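Local coordinates for hydrophilic protein, virA protein (Chromobacterium violaceum, PDB 3BO6), which acts as a phosphothreonine lyase effector, probably removing phosphate from phosphothreonine of host MAP kinases by beta-elimination in the manner of SpvC, at residues A[181-184]-A[185-188]; A[175-178]-A[179-182]; A[155-158]-A[159-162]. All coordinates share one frame; numbering follows the deposited sequence.

Contact 1: A[181-184]-A[185-188]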
# COMPACT_ATOMS: atom_id res chain seq x y z
N VAL A 181 -4.15 -6.51 9.70
CA VAL A 181 -5.13 -7.57 9.42
C VAL A 181 -5.16 -7.84 7.92
O VAL A 181 -4.72 -7.02 7.11
CB VAL A 181 -6.56 -7.21 9.91
CG1 VAL A 181 -6.61 -7.12 11.44
CG2 VAL A 181 -7.04 -5.91 9.27
N HIS A 182 -5.63 -9.03 7.56
CA HIS A 182 -5.76 -9.38 6.16
C HIS A 182 -6.79 -10.51 6.07
O HIS A 182 -6.95 -11.27 7.03
CB HIS A 182 -4.42 -9.85 5.57
CG HIS A 182 -3.93 -11.14 6.15
ND1 HIS A 182 -4.18 -12.37 5.57
CD2 HIS A 182 -3.23 -11.39 7.27
CE1 HIS A 182 -3.64 -13.32 6.31
NE2 HIS A 182 -3.05 -12.75 7.34
N PRO A 183 -7.47 -10.61 4.93
CA PRO A 183 -8.42 -11.72 4.72
C PRO A 183 -7.67 -12.94 4.21
O PRO A 183 -6.53 -12.83 3.75
CB PRO A 183 -9.33 -11.19 3.62
CG PRO A 183 -8.45 -10.28 2.82
CD PRO A 183 -7.50 -9.64 3.82
N GLU A 184 -8.31 -14.10 4.25
CA GLU A 184 -7.68 -15.35 3.81
C GLU A 184 -7.14 -15.28 2.38
O GLU A 184 -6.12 -15.91 2.07
CB GLU A 184 -8.67 -16.52 3.93
CG GLU A 184 -9.28 -16.67 5.31
CD GLU A 184 -10.64 -17.35 5.27
OE1 GLU A 184 -10.87 -18.18 4.36
OE2 GLU A 184 -11.48 -17.05 6.14
N ASN A 185 -7.79 -14.49 1.53
CA ASN A 185 -7.40 -14.43 0.12
C ASN A 185 -6.25 -13.48 -0.22
O ASN A 185 -5.82 -13.41 -1.37
CB ASN A 185 -8.61 -14.12 -0.76
CG ASN A 185 -9.38 -12.93 -0.27
OD1 ASN A 185 -10.00 -12.97 0.80
ND2 ASN A 185 -9.36 -11.86 -1.04
N TRP A 186 -5.74 -12.75 0.77
CA TRP A 186 -4.50 -11.98 0.55
C TRP A 186 -3.34 -12.76 1.14
O TRP A 186 -3.28 -12.96 2.36
CB TRP A 186 -4.52 -10.57 1.16
CG TRP A 186 -5.58 -9.65 0.68
CD1 TRP A 186 -6.45 -9.84 -0.35
CD2 TRP A 186 -5.88 -8.36 1.24
NE1 TRP A 186 -7.28 -8.75 -0.46
CE2 TRP A 186 -6.96 -7.83 0.51
CE3 TRP A 186 -5.35 -7.62 2.29
CZ2 TRP A 186 -7.52 -6.58 0.79
CZ3 TRP A 186 -5.90 -6.38 2.58
CH2 TRP A 186 -6.97 -5.88 1.84
N LYS A 187 -2.43 -13.21 0.29
CA LYS A 187 -1.29 -14.00 0.74
C LYS A 187 -0.08 -13.13 1.07
O LYS A 187 0.82 -13.59 1.75
CB LYS A 187 -0.87 -15.01 -0.35
CG LYS A 187 -1.98 -15.96 -0.79
CD LYS A 187 -2.67 -16.62 0.40
CE LYS A 187 -3.67 -17.69 -0.06
NZ LYS A 187 -4.34 -18.33 1.10
N TYR A 188 -0.06 -11.90 0.56
CA TYR A 188 1.11 -11.01 0.74
C TYR A 188 0.75 -9.66 1.36
O TYR A 188 1.54 -9.08 2.10
CB TYR A 188 1.78 -10.73 -0.61
CG TYR A 188 2.15 -11.95 -1.41
CD1 TYR A 188 3.43 -12.50 -1.32
CD2 TYR A 188 1.25 -12.52 -2.30
CE1 TYR A 188 3.79 -13.62 -2.07
CE2 TYR A 188 1.60 -13.65 -3.06
CZ TYR A 188 2.87 -14.18 -2.93
OH TYR A 188 3.22 -15.27 -3.69
O HOH W 1 -3.84 -15.55 3.92

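Contact 2: A[175-178]-A[179-182]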
# COMPACT_ATOMS: atom_id res chain seq x y z
N GLN A 175 6.57 -12.94 6.68
CA GLN A 175 5.84 -12.91 7.94
C GLN A 175 5.03 -11.62 8.03
O GLN A 175 5.61 -10.54 8.11
CB GLN A 175 6.84 -12.94 9.10
CG GLN A 175 7.70 -14.19 9.15
CD GLN A 175 8.60 -14.20 10.37
OE1 GLN A 175 8.22 -13.74 11.45
NE2 GLN A 175 9.81 -14.74 10.22
N TYR A 176 3.70 -11.73 8.02
CA TYR A 176 2.86 -10.53 8.12
C TYR A 176 3.11 -9.87 9.48
O TYR A 176 3.28 -10.56 10.49
CB TYR A 176 1.36 -10.85 8.12
CG TYR A 176 0.72 -11.61 6.98
CD1 TYR A 176 0.22 -10.95 5.86
CD2 TYR A 176 0.49 -12.98 7.09
CE1 TYR A 176 -0.45 -11.66 4.84
CE2 TYR A 176 -0.17 -13.69 6.08
CZ TYR A 176 -0.63 -13.03 4.96
OH TYR A 176 -1.28 -13.74 3.97
N PRO A 177 3.06 -8.53 9.53
CA PRO A 177 3.25 -7.85 10.82
C PRO A 177 2.04 -8.09 11.73
O PRO A 177 0.90 -8.01 11.26
CB PRO A 177 3.31 -6.36 10.45
CG PRO A 177 2.80 -6.26 9.03
CD PRO A 177 2.88 -7.61 8.40
N GLU A 178 2.31 -8.36 13.01
CA GLU A 178 1.25 -8.56 13.98
C GLU A 178 0.30 -7.37 14.06
O GLU A 178 -0.84 -7.52 14.47
CB GLU A 178 1.85 -8.80 15.37
CG GLU A 178 2.32 -10.22 15.60
CD GLU A 178 1.19 -11.23 15.50
OE1 GLU A 178 0.22 -11.15 16.30
OE2 GLU A 178 1.28 -12.11 14.63
N SER A 179 0.78 -6.18 13.70
CA SER A 179 -0.06 -4.98 13.76
C SER A 179 -1.28 -5.01 12.84
O SER A 179 -2.29 -4.38 13.13
CB SER A 179 0.74 -3.73 13.42
OG SER A 179 1.33 -3.83 12.12
N ASP A 180 -1.17 -5.74 11.73
CA ASP A 180 -2.10 -5.60 10.62
C ASP A 180 -3.17 -6.68 10.59
O ASP A 180 -3.05 -7.70 11.29
CB ASP A 180 -1.34 -5.73 9.28
CG ASP A 180 -0.48 -4.52 8.94
OD1 ASP A 180 -0.17 -3.63 9.77
OD2 ASP A 180 -0.06 -4.50 7.76
N VAL A 181 -4.15 -6.51 9.70
CA VAL A 181 -5.13 -7.57 9.42
C VAL A 181 -5.16 -7.84 7.92
O VAL A 181 -4.72 -7.02 7.11
CB VAL A 181 -6.56 -7.21 9.91
CG1 VAL A 181 -6.61 -7.12 11.44
CG2 VAL A 181 -7.04 -5.91 9.27
N HIS A 182 -5.63 -9.03 7.56
CA HIS A 182 -5.76 -9.38 6.16
C HIS A 182 -6.79 -10.51 6.07
O HIS A 182 -6.95 -11.27 7.03
CB HIS A 182 -4.42 -9.85 5.57
CG HIS A 182 -3.93 -11.14 6.15
ND1 HIS A 182 -4.18 -12.37 5.57
CD2 HIS A 182 -3.23 -11.39 7.27
CE1 HIS A 182 -3.64 -13.32 6.31
NE2 HIS A 182 -3.05 -12.75 7.34
O HOH W 2 -0.99 -10.17 12.02
O HOH W 3 -1.43 -9.59 9.67
O HOH W 4 -3.11 -8.94 13.65

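Contact 3: A[155-158]-A[159-162]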
# COMPACT_ATOMS: atom_id res chain seq x y z
N THR A 155 -8.35 0.81 -6.25
CA THR A 155 -7.39 0.47 -5.20
C THR A 155 -7.51 -1.00 -4.87
O THR A 155 -6.50 -1.71 -4.77
CB THR A 155 -7.61 1.34 -3.97
OG1 THR A 155 -7.43 2.71 -4.34
CG2 THR A 155 -6.59 0.99 -2.88
N ARG A 156 -8.74 -1.48 -4.72
CA ARG A 156 -8.96 -2.89 -4.47
C ARG A 156 -8.42 -3.74 -5.63
O ARG A 156 -7.75 -4.77 -5.41
CB ARG A 156 -10.45 -3.16 -4.24
CG ARG A 156 -10.76 -4.62 -3.95
CD ARG A 156 -12.21 -4.81 -3.49
NE ARG A 156 -12.54 -6.22 -3.35
CZ ARG A 156 -13.41 -6.71 -2.47
NH1 ARG A 156 -14.03 -5.90 -1.62
NH2 ARG A 156 -13.65 -8.02 -2.42
N GLN A 157 -8.72 -3.33 -6.86
CA GLN A 157 -8.21 -4.02 -8.04
C GLN A 157 -6.67 -4.02 -8.06
O GLN A 157 -6.04 -5.01 -8.44
CB GLN A 157 -8.76 -3.36 -9.31
CG GLN A 157 -10.25 -3.65 -9.57
CD GLN A 157 -10.43 -4.96 -10.29
OE1 GLN A 157 -9.91 -5.15 -11.39
NE2 GLN A 157 -11.15 -5.88 -9.69
N PHE A 158 -6.06 -2.91 -7.65
CA PHE A 158 -4.60 -2.79 -7.63
C PHE A 158 -4.00 -3.81 -6.67
O PHE A 158 -3.02 -4.49 -6.99
CB PHE A 158 -4.20 -1.34 -7.30
CG PHE A 158 -2.74 -1.04 -7.47
CD1 PHE A 158 -2.20 -0.91 -8.74
CD2 PHE A 158 -1.93 -0.82 -6.36
CE1 PHE A 158 -0.85 -0.59 -8.91
CE2 PHE A 158 -0.59 -0.49 -6.51
CZ PHE A 158 -0.04 -0.38 -7.79
N ILE A 159 -4.59 -3.93 -5.49
CA ILE A 159 -4.10 -4.88 -4.49
C ILE A 159 -4.22 -6.30 -5.04
O ILE A 159 -3.29 -7.11 -4.92
CB ILE A 159 -4.84 -4.74 -3.13
CG1 ILE A 159 -4.17 -3.68 -2.25
CG2 ILE A 159 -4.83 -6.07 -2.37
CD1 ILE A 159 -3.62 -2.50 -2.99
N GLU A 160 -5.34 -6.60 -5.70
CA GLU A 160 -5.49 -7.93 -6.29
C GLU A 160 -4.47 -8.17 -7.41
O GLU A 160 -3.99 -9.29 -7.60
CB GLU A 160 -6.96 -8.15 -6.68
CG GLU A 160 -7.86 -8.25 -5.42
CD GLU A 160 -9.36 -8.04 -5.66
OE1 GLU A 160 -9.76 -7.76 -6.81
OE2 GLU A 160 -10.13 -8.16 -4.68
N CYS A 161 -4.08 -7.12 -8.14
CA CYS A 161 -3.05 -7.25 -9.15
C CYS A 161 -1.65 -7.45 -8.56
O CYS A 161 -0.81 -8.17 -9.10
CB CYS A 161 -3.05 -6.02 -10.03
SG CYS A 161 -2.49 -6.41 -11.63
N LEU A 162 -1.37 -6.79 -7.43
CA LEU A 162 -0.10 -6.97 -6.74
C LEU A 162 -0.00 -8.43 -6.31
O LEU A 162 1.04 -9.08 -6.48
CB LEU A 162 -0.00 -6.03 -5.52
CG LEU A 162 0.04 -4.53 -5.82
CD1 LEU A 162 -0.12 -3.75 -4.51
CD2 LEU A 162 1.33 -4.10 -6.54
O HOH W 5 -12.41 -9.70 -4.84
O HOH W 6 -12.30 -5.89 -7.00

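Contact 1: A[181-184]-A[185-188]
Pro183 and Trp186 are the first and last residues of a type I beta turn in the loop leading into strand 189-193, and they illustrate how a proline-tryptophan CH-pi contact can accompany such a turn. Backbone N of Trp186 closes the turn on Pro183 O at 3.1 Å. From there the tryptophan side chain can be followed outward. Its CB passes beside Pro183 O and CD, and having CG anti to its own carbonyl carbon (chi1 -60°) brings one face of the indole over Pro183, the two side chains crossing at a slant. Trp186 CG, CD1, NE1 and CE2 all have Pro183 CG close by, and this carbon stands 3.5 Å from the centroid of the five-membered ring, 6° off its normal. Further on, CD2 and CE3 of Trp186 meet Pro183 CD, both at 3.3 Å, while CZ3 marks the far limit of this contact and CE3 also approaches His182 CB. The indole is buried, with Met218 of helix 213-219 and Ile159 of helix 149-168 packed against it. Pro183 O takes a second bond, from His182 ND1 at 3.0 Å, and the two donors reach it from opposite faces of the carbonyl plane. On the outer side Lys187, bent at chi2, folds back so that its NZ bonds to Glu184 O at 3.2 Å, tilted 21° from the carbonyl plane.

Contact 2: A[175-178]-A[179-182]
Tyr176 and His182 form the aromatic part of this local contact: across a turn their rings lie face to face, centroids 3.7 Å apart and planes within 14° of parallel. The overlap is shifted toward the rims. His182 NE2 sits over one face of the phenol ring, 3.3 Å from Tyr176 CE2, and Tyr176 CZ lies over a face of the imidazole, close to His182 CE1. The phenol oxygen reaches past the imidazole and is hydrogen-bonded to Trp186 O, which holds the far end of the phenol in place; the face-to-face stack against His182 is what limits the turn of the ring.

The backbone bonds belong to a type I beta turn from Pro177 to Asp180, closed by Asp180 N on Pro177 O at 3.1 Å. Ordered water lines the mouth of the turn, two molecules lying near both Pro177 O and Asp180 O and a third between Glu178 O and Asp180 O.

Polar side chains make up the third kind. Ser179 OG, held between its backbone N and carbonyl carbon (chi1 58°), donates to Asp180 OD1 at 2.8 Å from above the carboxylate plane. The other oxygen, Asp180 OD2, is 3.6 Å from Pro177 CG and is hydrogen-bonded to His85 ND1 and Ser190 OG.

Ser179 OG is also bonded to Arg127 NH2, and a bound sulfate lies about 5 Å from the serine side chain. Such a setting is consistent with a turn bordering an anion-binding pocket, as a phosphothreonine lyase would need, although the sulfate may simply come from the crystallisation liquor.

Contact 3: A[155-158]-A[159-162]
Arg156 with Glu160, and Phe158 with Leu162, are i to i+4 pairs on successive turns of helix 149-168, whose apolar flank packs on strand 82-86 and helix 93-104 while another flank is polar. The backbone follows the regular pattern, with Ile159 N on Thr155 O and Leu162 N on Phe158 O among its bonds. On the polar flank Arg156, extended from CG to NE with CG anti to its amide nitrogen (chi1 -179°), passes obliquely across Glu160. Its NE makes a weak hydrogen bond to Glu160 OE2 at 3.4 Å, part of a salt bridge, with the guanidinium and carboxylate planes nearly perpendicular, at 84°. One water accepts from Arg156 NH2 and donates to the same oxygen at 2.8 Å. Another accepts from Gln157 NE2 at 2.9 Å and donates to Glu160 OE1, thereby reaching the second carboxylate oxygen. Arg156 NH1 looks to the chain end, bonding Leu217 O and Glu220 O, and Gln157 OE1 takes the amide of Ser29. On the apolar flank Leu162 CG rises over one face of the Phe158 ring, its CD1 3.9 Å from Phe158 CE2; Leu103 and an edge-to-face Phe31 add to this packing. Since the carboxylate is held by a long direct bond and by water, the pair probably makes a modest electrostatic contribution, whereas Arg156 probably owes more to its bonds with Leu217 O and Glu220 O.

Contacts 1 and 2 occupy the same loop between helix 149-168 and strand 189-193 and share Val181 and His182, each built around a type I turn; contact 3 lies on the helix itself, with its centre nearest that of the chain. Contact 1 is largely at the surface with one buried indole, while contacts 2 and 3 are partly buried. The loop contacts depend on flat rings and backbone carbonyls, the helical one on flanks of charge and hydrocarbon. Contacts 1 and 2 are tied through Tyr176 OH and Trp186 O, 2.7 Å apart, and contacts 1 and 3 only by packing of Trp186 on Ile159. Contacts 2 and 3 do not touch.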